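Local structure of DELTA1-pyrroline-2-carboxylate reductase (Thermococcus litoralis DSM 5473, 6T3E) at residues 40-45 with 135-140; 85-90 with 326-331; 89-94 with 129-134. The protein catalyses the reduction of Delta1-pyrroline-2-carboxylate to L-proline with a nicotinamide cofactor, probably as a step in L-hydroxyproline metabolism. One frame throughout, in Å; residues are numbered along the deposited sequence.

Interaction 1. Residues 40-45 with 135-140; sequences KEVIES and TGAASG. With NAI (1,4-dihydronicotinamide adenine dinucleotide), chain F.
The backbones of helices 39-54 and 128-146 come closest at I43 and A137, whose CA atoms are 4.5 Å apart. This close helix-helix packing, made possible by small residues, lies in the core of a subunit of the ornithine cyclodeaminase/mu-crystallin family. The methyl of A137 carries the contact: it points at helix 39-54 and is touched by two branched side chains. In V42 the branch turned to A137 is CG1, anti to the backbone N (chi1 -172°) and 3.5 Å from A137 CB. I43 comes alongside, its CG1 lying 3.7 Å from A137 CB. G140, one turn further on, has only hydrogens where a side chain would face I43, and this lets the isoleucine lie against the helix backbone. All of these groups are buried and the contact across the helices is apolar.

T135 looks away from helix 39-54, toward the nicotinamide, and its hydroxyl also bonds to the carbonyl of T131 in the preceding turn. NAI N7N donates weakly to T135 OG1, over 3.1 Å at a bent N-H...O angle of 131°, while T135 CG2 lies 3.4 Å from the same N7N. With an alanine here, N7N would probably lose this acceptor and a gap would open beside the carboxamide. The T135 methyl also reaches the ring, CG2 lying 3.5 Å from NAI C4N.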
loop_
_atom_site.group_PDB
_atom_site.type_symbol
_atom_site.label_atom_id
_atom_site.label_comp_id
_atom_site.label_asym_id
_atom_site.label_seq_id
_atom_site.Cartn_x
_atom_site.Cartn_y
_atom_site.Cartn_z
ATOM N N LYS B 40 -10.146 13.101 22.721
ATOM C CA LYS B 40 -11.068 12.243 23.461
ATOM C C LYS B 40 -11.849 11.336 22.521
ATOM O O LYS B 40 -12.055 10.151 22.815
ATOM C CB LYS B 40 -12.019 13.094 24.296
ATOM C CG LYS B 40 -12.902 12.284 25.211
ATOM C CD LYS B 40 -13.722 13.192 26.111
ATOM C CE LYS B 40 -15.030 12.528 26.492
ATOM N NZ LYS B 40 -15.340 11.394 25.580
ATOM N N GLU B 41 -12.270 11.876 21.374
ATOM C CA GLU B 41 -12.948 11.072 20.360
ATOM C C GLU B 41 -12.017 10.001 19.794
ATOM O O GLU B 41 -12.411 8.840 19.638
ATOM C CB GLU B 41 -13.483 11.980 19.252
ATOM C CG GLU B 41 -14.884 12.494 19.512
ATOM C CD GLU B 41 -15.320 13.570 18.525
ATOM O OE1 GLU B 41 -16.537 13.876 18.476
ATOM O OE2 GLU B 41 -14.444 14.113 17.806
ATOM N N VAL B 42 -10.775 10.384 19.468
ATOM C CA VAL B 42 -9.831 9.461 18.843
ATOM C C VAL B 42 -9.457 8.349 19.806
ATOM O O VAL B 42 -9.261 7.197 19.391
ATOM C CB VAL B 42 -8.577 10.215 18.352
ATOM C CG1 VAL B 42 -7.680 9.294 17.535
ATOM C CG2 VAL B 42 -8.977 11.396 17.501
ATOM N N ILE B 43 -9.362 8.665 21.098
ATOM C CA ILE B 43 -9.058 7.637 22.085
ATOM C C ILE B 43 -10.153 6.579 22.091
ATOM O O ILE B 43 -9.879 5.375 22.006
ATOM C CB ILE B 43 -8.873 8.276 23.472
ATOM C CG1 ILE B 43 -7.486 8.931 23.566
ATOM C CG2 ILE B 43 -9.122 7.245 24.584
ATOM C CD1 ILE B 43 -7.388 9.998 24.612
ATOM N N GLU B 44 -11.414 7.020 22.130
ATOM C CA GLU B 44 -12.525 6.077 22.077
ATOM C C GLU B 44 -12.499 5.269 20.789
ATOM O O GLU B 44 -12.709 4.050 20.808
ATOM C CB GLU B 44 -13.856 6.818 22.213
ATOM C CG GLU B 44 -14.057 7.500 23.562
ATOM C CD GLU B 44 -15.213 8.490 23.562
ATOM O OE1 GLU B 44 -16.200 8.276 22.820
ATOM O OE2 GLU B 44 -15.127 9.492 24.303
ATOM N N SER B 45 -12.191 5.922 19.666
ATOM C CA SER B 45 -12.267 5.250 18.372
ATOM C C SER B 45 -11.158 4.223 18.207
ATOM O O SER B 45 -11.405 3.113 17.720
ATOM C CB SER B 45 -12.195 6.278 17.246
ATOM O OG SER B 45 -13.150 7.301 17.437
ATOM N N THR B 135 -1.649 8.130 16.932
ATOM C CA THR B 135 -0.525 7.615 17.708
ATOM C C THR B 135 -0.640 7.997 19.176
ATOM O O THR B 135 -0.432 7.160 20.060
ATOM C CB THR B 135 0.784 8.139 17.129
ATOM O OG1 THR B 135 0.931 7.677 15.781
ATOM C CG2 THR B 135 1.965 7.670 17.966
ATOM N N GLY B 136 -0.970 9.259 19.457
ATOM C CA GLY B 136 -1.192 9.662 20.835
ATOM C C GLY B 136 -2.349 8.917 21.474
ATOM O O GLY B 136 -2.261 8.482 22.624
ATOM N N ALA B 137 -3.446 8.752 20.730
ATOM C CA ALA B 137 -4.616 8.066 21.269
ATOM C C ALA B 137 -4.326 6.602 21.544
ATOM O O ALA B 137 -4.812 6.046 22.538
ATOM C CB ALA B 137 -5.797 8.199 20.311
ATOM N N ALA B 138 -3.544 5.956 20.671
ATOM C CA ALA B 138 -3.181 4.561 20.909
ATOM C C ALA B 138 -2.448 4.409 22.235
ATOM O O ALA B 138 -2.744 3.502 23.020
ATOM C CB ALA B 138 -2.333 4.026 19.754
ATOM N N SER B 139 -1.513 5.312 22.519
ATOM C CA SER B 139 -0.876 5.305 23.829
ATOM C C SER B 139 -1.840 5.758 24.913
ATOM O O SER B 139 -1.667 5.396 26.084
ATOM C CB SER B 139 0.389 6.175 23.820
ATOM O OG SER B 139 1.253 5.830 22.741
ATOM N N GLY B 140 -2.848 6.560 24.554
ATOM C CA GLY B 140 -3.830 6.970 25.546
ATOM C C GLY B 140 -4.641 5.806 26.091
ATOM O O GLY B 140 -4.831 5.685 27.305
HETATM P PA NAI F . 10.276 14.733 15.082
HETATM O O1A NAI F . 11.538 14.816 14.263
HETATM O O2A NAI F . 9.351 15.879 14.723
HETATM O O5B NAI F . 10.575 14.685 16.700
HETATM C C5B NAI F . 11.638 13.817 17.074
HETATM C C4B NAI F . 12.336 14.400 18.380
HETATM O O4B NAI F . 13.180 13.547 18.858
HETATM C C3B NAI F . 13.161 15.651 17.998
HETATM O O3B NAI F . 12.711 16.707 18.719
HETATM C C2B NAI F . 14.611 15.258 18.351
HETATM O O2B NAI F . 15.415 16.475 18.750
HETATM C C1B NAI F . 14.448 14.431 19.345
HETATM N N9A NAI F . 15.591 13.583 19.550
HETATM C C8A NAI F . 16.168 12.886 18.567
HETATM N N7A NAI F . 17.187 12.217 19.095
HETATM C C5A NAI F . 17.239 12.498 20.408
HETATM C C6A NAI F . 18.098 12.063 21.388
HETATM N N6A NAI F . 19.239 11.168 21.364
HETATM N N1A NAI F . 17.952 12.487 22.642
HETATM C C2A NAI F . 16.941 13.339 22.940
HETATM N N3A NAI F . 16.091 13.766 21.972
HETATM C C4A NAI F . 16.257 13.337 20.696
HETATM O O3 NAI F . 9.581 13.272 14.689
HETATM P PN NAI F . 8.184 12.703 15.396
HETATM O O1N NAI F . 7.103 12.929 14.357
HETATM O O2N NAI F . 7.905 13.399 16.699
HETATM O O5D NAI F . 8.351 11.114 15.686
HETATM C C5D NAI F . 8.944 10.745 16.876
HETATM C C4D NAI F . 9.211 9.216 16.832
HETATM O O4D NAI F . 8.087 8.526 16.836
HETATM C C3D NAI F . 9.924 8.850 15.523
HETATM O O3D NAI F . 10.894 7.905 15.791
HETATM C C2D NAI F . 8.836 8.204 14.652
HETATM O O2D NAI F . 9.509 7.287 13.631
HETATM C C1D NAI F . 8.113 7.568 15.536
HETATM N N1N NAI F . 6.732 7.396 15.054
HETATM C C2N NAI F . 6.013 6.156 15.279
HETATM C C3N NAI F . 4.460 6.142 15.212
HETATM C C7N NAI F . 3.762 5.058 16.079
HETATM O O7N NAI F . 4.440 4.382 16.760
HETATM N N7N NAI F . 2.291 4.893 16.039
HETATM C C4N NAI F . 3.692 7.412 14.905
HETATM C C5N NAI F . 4.531 8.472 14.180
HETATM C C6N NAI F . 6.061 8.466 14.342
#

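Interaction 2. Residues 85-90 with 326-331; sequences SEALAV and EDAITA
The carbonyl oxygen of E326, in the helix that lays A328 against A87 and A89, is gripped twice by T330. Its backbone N donates over 3.2 Å to E326 O, and its hydroxyl adds a second bond, T330 OG1 to E326 O, of 2.9 Å; the hydroxyl arrives nearly in line with the carbonyl bond (C=O...O angle 162°). This ties T330 back onto its own helix, on a flank that does not meet residues 85-90.

The contact between the segments is apolar and rests on alanines. A328 CB points at the strand and meets two methyls, A87 CB and A89 CB, each 3.9 Å away. These two residues alternate with L88 along the strand, so both methyls face the helix while L88 faces the other way. A87 CB also lies 3.6 Å from A328 O. With alanine on both sides, the strand and helix backbones come close: the CA atoms of A89 and A328 are 5.1 Å apart. At one end I329 extends the contact. Its CG1 is anti to the backbone N (chi1 -165°), which carries CD1 to within 3.7 Å of S85 OG; that hydroxyl bonds to E52.

E86, with a positive phi of 54°, forms a G1 beta bulge with A87 as the chain enters strand 87-95. Its carboxylate bonds to Y81 and to H71 of the second subunit, while L88 and V90 pack on Y77 of that subunit. Helix 324-341 thus covers one face of the mixed sheet, where strand 87-95 runs between strands 73-82 and 107-114, with the second subunit on the opposite side of the strand; the helix in turn packs on helices 39-54 and 128-146, through I329 and T330.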
loop_
_atom_site.group_PDB
_atom_site.type_symbol
_atom_site.label_atom_id
_atom_site.label_comp_id
_atom_site.label_asym_id
_atom_site.label_seq_id
_atom_site.Cartn_x
_atom_site.Cartn_y
_atom_site.Cartn_z
ATOM N N SER B 85 -16.980 -1.726 11.257
ATOM C CA SER B 85 -17.008 -0.287 11.053
ATOM C C SER B 85 -17.058 0.092 9.580
ATOM O O SER B 85 -17.335 1.257 9.267
ATOM C CB SER B 85 -15.793 0.359 11.726
ATOM O OG SER B 85 -15.990 0.456 13.128
ATOM N N GLU B 86 -16.808 -0.857 8.682
ATOM C CA GLU B 86 -16.771 -0.595 7.245
ATOM C C GLU B 86 -15.804 0.544 6.927
ATOM O O GLU B 86 -16.136 1.514 6.246
ATOM C CB GLU B 86 -18.167 -0.310 6.699
ATOM C CG GLU B 86 -19.087 -1.506 6.736
ATOM C CD GLU B 86 -18.844 -2.492 5.599
ATOM O OE1 GLU B 86 -17.704 -2.541 5.084
ATOM O OE2 GLU B 86 -19.804 -3.218 5.220
ATOM N N ALA B 87 -14.591 0.404 7.441
ATOM C CA ALA B 87 -13.497 1.335 7.207
ATOM C C ALA B 87 -12.448 0.597 6.391
ATOM O O ALA B 87 -11.797 -0.322 6.895
ATOM C CB ALA B 87 -12.913 1.841 8.526
ATOM N N LEU B 88 -12.323 0.964 5.121
ATOM C CA LEU B 88 -11.372 0.350 4.194
ATOM C C LEU B 88 -10.409 1.454 3.767
ATOM O O LEU B 88 -10.745 2.264 2.896
ATOM C CB LEU B 88 -12.079 -0.288 2.992
ATOM C CG LEU B 88 -11.168 -0.913 1.922
ATOM C CD1 LEU B 88 -10.192 -1.983 2.508
ATOM C CD2 LEU B 88 -11.968 -1.483 0.762
ATOM N N ALA B 89 -9.232 1.510 4.407
ATOM C CA ALA B 89 -8.316 2.630 4.239
ATOM C C ALA B 89 -6.874 2.165 4.131
ATOM O O ALA B 89 -6.474 1.142 4.703
ATOM C CB ALA B 89 -8.411 3.630 5.391
ATOM N N VAL B 90 -6.084 2.979 3.436
ATOM C CA VAL B 90 -4.645 2.804 3.344
ATOM C C VAL B 90 -3.959 4.145 3.622
ATOM O O VAL B 90 -4.386 5.194 3.131
ATOM C CB VAL B 90 -4.260 2.236 1.961
ATOM C CG1 VAL B 90 -4.759 3.151 0.838
ATOM C CG2 VAL B 90 -2.747 1.961 1.872
ATOM N N GLU B 326 -5.650 1.874 13.335
ATOM C CA GLU B 326 -5.816 3.185 13.946
ATOM C C GLU B 326 -6.025 4.267 12.892
ATOM O O GLU B 326 -6.790 5.212 13.116
ATOM C CB GLU B 326 -4.608 3.490 14.829
ATOM C CG GLU B 326 -4.049 2.251 15.526
ATOM C CD GLU B 326 -2.694 2.469 16.180
ATOM O OE1 GLU B 326 -1.880 3.268 15.674
ATOM O OE2 GLU B 326 -2.445 1.828 17.218
ATOM N N ASP B 327 -5.397 4.125 11.726
ATOM C CA ASP B 327 -5.650 5.078 10.656
ATOM C C ASP B 327 -7.053 4.903 10.092
ATOM O O ASP B 327 -7.762 5.891 9.877
ATOM C CB ASP B 327 -4.596 4.934 9.560
ATOM C CG ASP B 327 -3.178 4.920 10.113
ATOM O OD1 ASP B 327 -2.780 5.907 10.775
ATOM O OD2 ASP B 327 -2.468 3.910 9.891
ATOM N N ALA B 328 -7.497 3.657 9.896
ATOM C CA ALA B 328 -8.809 3.454 9.283
ATOM C C ALA B 328 -9.926 3.944 10.199
ATOM O O ALA B 328 -10.873 4.586 9.741
ATOM C CB ALA B 328 -9.012 1.985 8.910
ATOM N N ILE B 329 -9.843 3.656 11.497
ATOM C CA ILE B 329 -10.911 4.082 12.396
ATOM C C ILE B 329 -10.910 5.598 12.542
ATOM O O ILE B 329 -11.968 6.221 12.698
ATOM C CB ILE B 329 -10.816 3.361 13.756
ATOM C CG1 ILE B 329 -12.122 3.535 14.530
ATOM C CG2 ILE B 329 -9.647 3.862 14.570
ATOM C CD1 ILE B 329 -13.280 2.824 13.897
ATOM N N THR B 330 -9.732 6.219 12.505
ATOM C CA THR B 330 -9.682 7.672 12.585
ATOM C C THR B 330 -10.102 8.332 11.267
ATOM O O THR B 330 -10.881 9.295 11.274
ATOM C CB THR B 330 -8.282 8.090 13.018
ATOM O OG1 THR B 330 -8.019 7.523 14.308
ATOM C CG2 THR B 330 -8.164 9.599 13.109
ATOM N N ALA B 331 -9.672 7.775 10.127
ATOM C CA ALA B 331 -10.057 8.337 8.836
ATOM C C ALA B 331 -11.556 8.248 8.612
ATOM O O ALA B 331 -12.166 9.198 8.102
ATOM C CB ALA B 331 -9.337 7.613 7.709
#

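Interaction 3. Residues 89-94 with 129-134; sequences AVKVVS and FITAMR. With PRO (proline), chain E; NAI (1,4-dihydronicotinamide adenine dinucleotide), chain F.
The guanidinium of R134 has K91 NZ over one face, 3.0 Å above its plane and offset toward the rim, and the bound proline at its edge. There R134 NH2 donates to PRO O in the plane of the group, over 2.9 Å with an N-H...O angle of 156°. The nicotinamide carboxamide nitrogen also lies near that edge.

K91 takes the other carboxylate oxygen: K91 NZ donates to PRO OXT over 2.7 Å. The same ammonium donates to T131 OG1 at 3.0 Å, joining strand 87-95 to helix 128-146 across the pocket. The lysine chain leaves the strand extended and turns about its CG-CD bond (chi3 87°), which brings NZ past the threonine to the carboxylate. The T131 hydroxyl bonds in turn to G127 O, so the second shell fixes its rotation, and T131 CG2 sits 3.5 Å from PRO OXT. On the strand, V93 closes the apolar side, with CG2 lying 3.5 Å from PRO CB.

The nearness of K91 and R134 is that of two cationic groups gathered round an anion; D327 OD1 is salt-bridged to both K91 NZ and R134 NH1, and E326 OE1 to R134 NE. R63 adds a further bond to the proline. Such a grip would be expected to hold the carboxylate of substrate and product alike, and it leaves PRO CA 3.6 Å from NAI C4N. That separation is consistent with direct hydride transfer from the dihydronicotinamide to the imine carbon of the pyrroline ring.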
loop_
_atom_site.group_PDB
_atom_site.type_symbol
_atom_site.label_atom_id
_atom_site.label_comp_id
_atom_site.label_asym_id
_atom_site.label_seq_id
_atom_site.Cartn_x
_atom_site.Cartn_y
_atom_site.Cartn_z
ATOM N N ALA B 89 -9.232 1.510 4.407
ATOM C CA ALA B 89 -8.316 2.630 4.239
ATOM C C ALA B 89 -6.874 2.165 4.131
ATOM O O ALA B 89 -6.474 1.142 4.703
ATOM C CB ALA B 89 -8.411 3.630 5.391
ATOM N N VAL B 90 -6.084 2.979 3.436
ATOM C CA VAL B 90 -4.645 2.804 3.344
ATOM C C VAL B 90 -3.959 4.145 3.622
ATOM O O VAL B 90 -4.386 5.194 3.131
ATOM C CB VAL B 90 -4.260 2.236 1.961
ATOM C CG1 VAL B 90 -4.759 3.151 0.838
ATOM C CG2 VAL B 90 -2.747 1.961 1.872
ATOM N N LYS B 91 -2.905 4.112 4.430
ATOM C CA LYS B 91 -2.104 5.291 4.725
ATOM C C LYS B 91 -0.725 5.116 4.110
ATOM O O LYS B 91 -0.134 4.036 4.206
ATOM C CB LYS B 91 -1.985 5.524 6.235
ATOM C CG LYS B 91 -1.185 6.771 6.638
ATOM C CD LYS B 91 -1.265 7.027 8.150
ATOM C CE LYS B 91 -0.180 6.255 8.910
ATOM N NZ LYS B 91 -0.050 6.669 10.347
ATOM N N VAL B 92 -0.241 6.156 3.441
ATOM C CA VAL B 92 1.113 6.203 2.902
ATOM C C VAL B 92 1.865 7.215 3.748
ATOM O O VAL B 92 1.612 8.418 3.643
ATOM C CB VAL B 92 1.137 6.588 1.422
ATOM C CG1 VAL B 92 2.557 6.514 0.913
ATOM C CG2 VAL B 92 0.209 5.677 0.614
ATOM N N VAL B 93 2.719 6.732 4.649
ATOM C CA VAL B 93 3.456 7.580 5.576
ATOM C C VAL B 93 4.953 7.352 5.396
ATOM O O VAL B 93 5.411 6.219 5.205
ATOM C CB VAL B 93 3.041 7.320 7.038
ATOM C CG1 VAL B 93 3.271 5.873 7.407
ATOM C CG2 VAL B 93 3.829 8.215 7.968
ATOM N N SER B 94 5.720 8.431 5.522
ATOM C CA SER B 94 7.154 8.402 5.294
ATOM C C SER B 94 7.878 8.977 6.499
ATOM O O SER B 94 7.352 9.836 7.217
ATOM C CB SER B 94 7.543 9.181 4.039
ATOM O OG SER B 94 7.156 10.535 4.166
ATOM N N PHE B 129 -1.565 14.940 10.316
ATOM C CA PHE B 129 -2.221 15.283 11.574
ATOM C C PHE B 129 -2.910 14.068 12.183
ATOM O O PHE B 129 -2.876 13.873 13.407
ATOM C CB PHE B 129 -3.199 16.430 11.320
ATOM C CG PHE B 129 -4.168 16.683 12.432
ATOM C CD1 PHE B 129 -3.772 17.347 13.582
ATOM C CD2 PHE B 129 -5.486 16.290 12.310
ATOM C CE1 PHE B 129 -4.675 17.602 14.595
ATOM C CE2 PHE B 129 -6.394 16.537 13.314
ATOM C CZ PHE B 129 -5.987 17.195 14.459
ATOM N N ILE B 130 -3.511 13.225 11.339
ATOM C CA ILE B 130 -4.184 12.026 11.821
ATOM C C ILE B 130 -3.173 11.035 12.371
ATOM O O ILE B 130 -3.454 10.312 13.335
ATOM C CB ILE B 130 -5.038 11.408 10.710
ATOM C CG1 ILE B 130 -6.369 12.144 10.636
ATOM C CG2 ILE B 130 -5.245 9.909 10.957
ATOM C CD1 ILE B 130 -6.873 12.261 9.260
ATOM N N THR B 131 -1.996 10.959 11.750
ATOM C CA THR B 131 -0.965 10.071 12.268
ATOM C C THR B 131 -0.595 10.443 13.698
ATOM O O THR B 131 -0.593 9.589 14.593
ATOM C CB THR B 131 0.278 10.150 11.381
ATOM O OG1 THR B 131 -0.032 9.703 10.055
ATOM C CG2 THR B 131 1.422 9.307 11.966
ATOM N N ALA B 132 -0.381 11.732 13.950
ATOM C CA ALA B 132 -0.060 12.177 15.300
ATOM C C ALA B 132 -1.233 11.948 16.250
ATOM O O ALA B 132 -1.033 11.528 17.398
ATOM C CB ALA B 132 0.356 13.647 15.275
ATOM N N MET B 133 -2.468 12.209 15.795
ATOM C CA MET B 133 -3.618 12.024 16.673
ATOM C C MET B 133 -3.804 10.553 17.029
ATOM O O MET B 133 -3.918 10.203 18.209
ATOM C CB MET B 133 -4.885 12.599 16.029
ATOM C CG MET B 133 -4.853 14.123 15.845
ATOM S SD MET B 133 -5.005 15.073 17.389
ATOM C CE MET B 133 -6.555 14.442 18.038
ATOM N N ARG B 134 -3.787 9.671 16.028
ATOM C CA ARG B 134 -4.016 8.249 16.288
ATOM C C ARG B 134 -2.878 7.622 17.089
ATOM O O ARG B 134 -3.108 6.666 17.841
ATOM C CB ARG B 134 -4.222 7.498 14.968
ATOM C CG ARG B 134 -2.969 7.405 14.114
ATOM C CD ARG B 134 -2.520 5.994 13.926
ATOM N NE ARG B 134 -1.082 5.841 14.088
ATOM C CZ ARG B 134 -0.323 5.092 13.298
ATOM N NH1 ARG B 134 -0.858 4.435 12.284
ATOM N NH2 ARG B 134 0.973 5.002 13.513
HETATM N N PRO E . 5.774 4.716 11.955
HETATM C CA PRO E . 4.743 5.758 11.907
HETATM C C PRO E . 3.343 5.252 11.570
HETATM O O PRO E . 3.013 4.065 11.712
HETATM C CB PRO E . 5.253 6.683 10.803
HETATM C CG PRO E . 6.744 6.593 10.913
HETATM C CD PRO E . 7.068 5.204 11.440
HETATM O OXT PRO E . 2.499 6.038 11.138
HETATM P PA NAI F . 10.276 14.733 15.082
HETATM O O1A NAI F . 11.538 14.816 14.263
HETATM O O2A NAI F . 9.351 15.879 14.723
HETATM O O5B NAI F . 10.575 14.685 16.700
HETATM C C5B NAI F . 11.638 13.817 17.074
HETATM C C4B NAI F . 12.336 14.400 18.380
HETATM O O4B NAI F . 13.180 13.547 18.858
HETATM C C3B NAI F . 13.161 15.651 17.998
HETATM O O3B NAI F . 12.711 16.707 18.719
HETATM C C2B NAI F . 14.611 15.258 18.351
HETATM O O2B NAI F . 15.415 16.475 18.750
HETATM C C1B NAI F . 14.448 14.431 19.345
HETATM N N9A NAI F . 15.591 13.583 19.550
HETATM C C8A NAI F . 16.168 12.886 18.567
HETATM N N7A NAI F . 17.187 12.217 19.095
HETATM C C5A NAI F . 17.239 12.498 20.408
HETATM C C6A NAI F . 18.098 12.063 21.388
HETATM N N6A NAI F . 19.239 11.168 21.364
HETATM N N1A NAI F . 17.952 12.487 22.642
HETATM C C2A NAI F . 16.941 13.339 22.940
HETATM N N3A NAI F . 16.091 13.766 21.972
HETATM C C4A NAI F . 16.257 13.337 20.696
HETATM O O3 NAI F . 9.581 13.272 14.689
HETATM P PN NAI F . 8.184 12.703 15.396
HETATM O O1N NAI F . 7.103 12.929 14.357
HETATM O O2N NAI F . 7.905 13.399 16.699
HETATM O O5D NAI F . 8.351 11.114 15.686
HETATM C C5D NAI F . 8.944 10.745 16.876
HETATM C C4D NAI F . 9.211 9.216 16.832
HETATM O O4D NAI F . 8.087 8.526 16.836
HETATM C C3D NAI F . 9.924 8.850 15.523
HETATM O O3D NAI F . 10.894 7.905 15.791
HETATM C C2D NAI F . 8.836 8.204 14.652
HETATM O O2D NAI F . 9.509 7.287 13.631
HETATM C C1D NAI F . 8.113 7.568 15.536
HETATM N N1N NAI F . 6.732 7.396 15.054
HETATM C C2N NAI F . 6.013 6.156 15.279
HETATM C C3N NAI F . 4.460 6.142 15.212
HETATM C C7N NAI F . 3.762 5.058 16.079
HETATM O O7N NAI F . 4.440 4.382 16.760
HETATM N N7N NAI F . 2.291 4.893 16.039
HETATM C C4N NAI F . 3.692 7.412 14.905
HETATM C C5N NAI F . 4.531 8.472 14.180
HETATM C C6N NAI F . 6.061 8.466 14.342
#

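Interactions 1 and 3 use consecutive turns of helix 128-146, one against helix 39-54 and the other at the proline; V42 CG2 lies 3.9 Å from M133 CE between them. Both touch NAI, through T135 in the first and through T131 and R134 in the third. Interactions 2 and 3 share A89 and V90 of strand 87-95, and their centres are about 10 Å apart. D327, on the helix of interaction 2, has its OD1 2.9 Å from both K91 NZ and R134 NH1 and probably helps balance and position these two cationic side chains at the carboxylate. Interactions 1 and 2 meet where V42 CG1 packs 3.7 Å from T330 OG1.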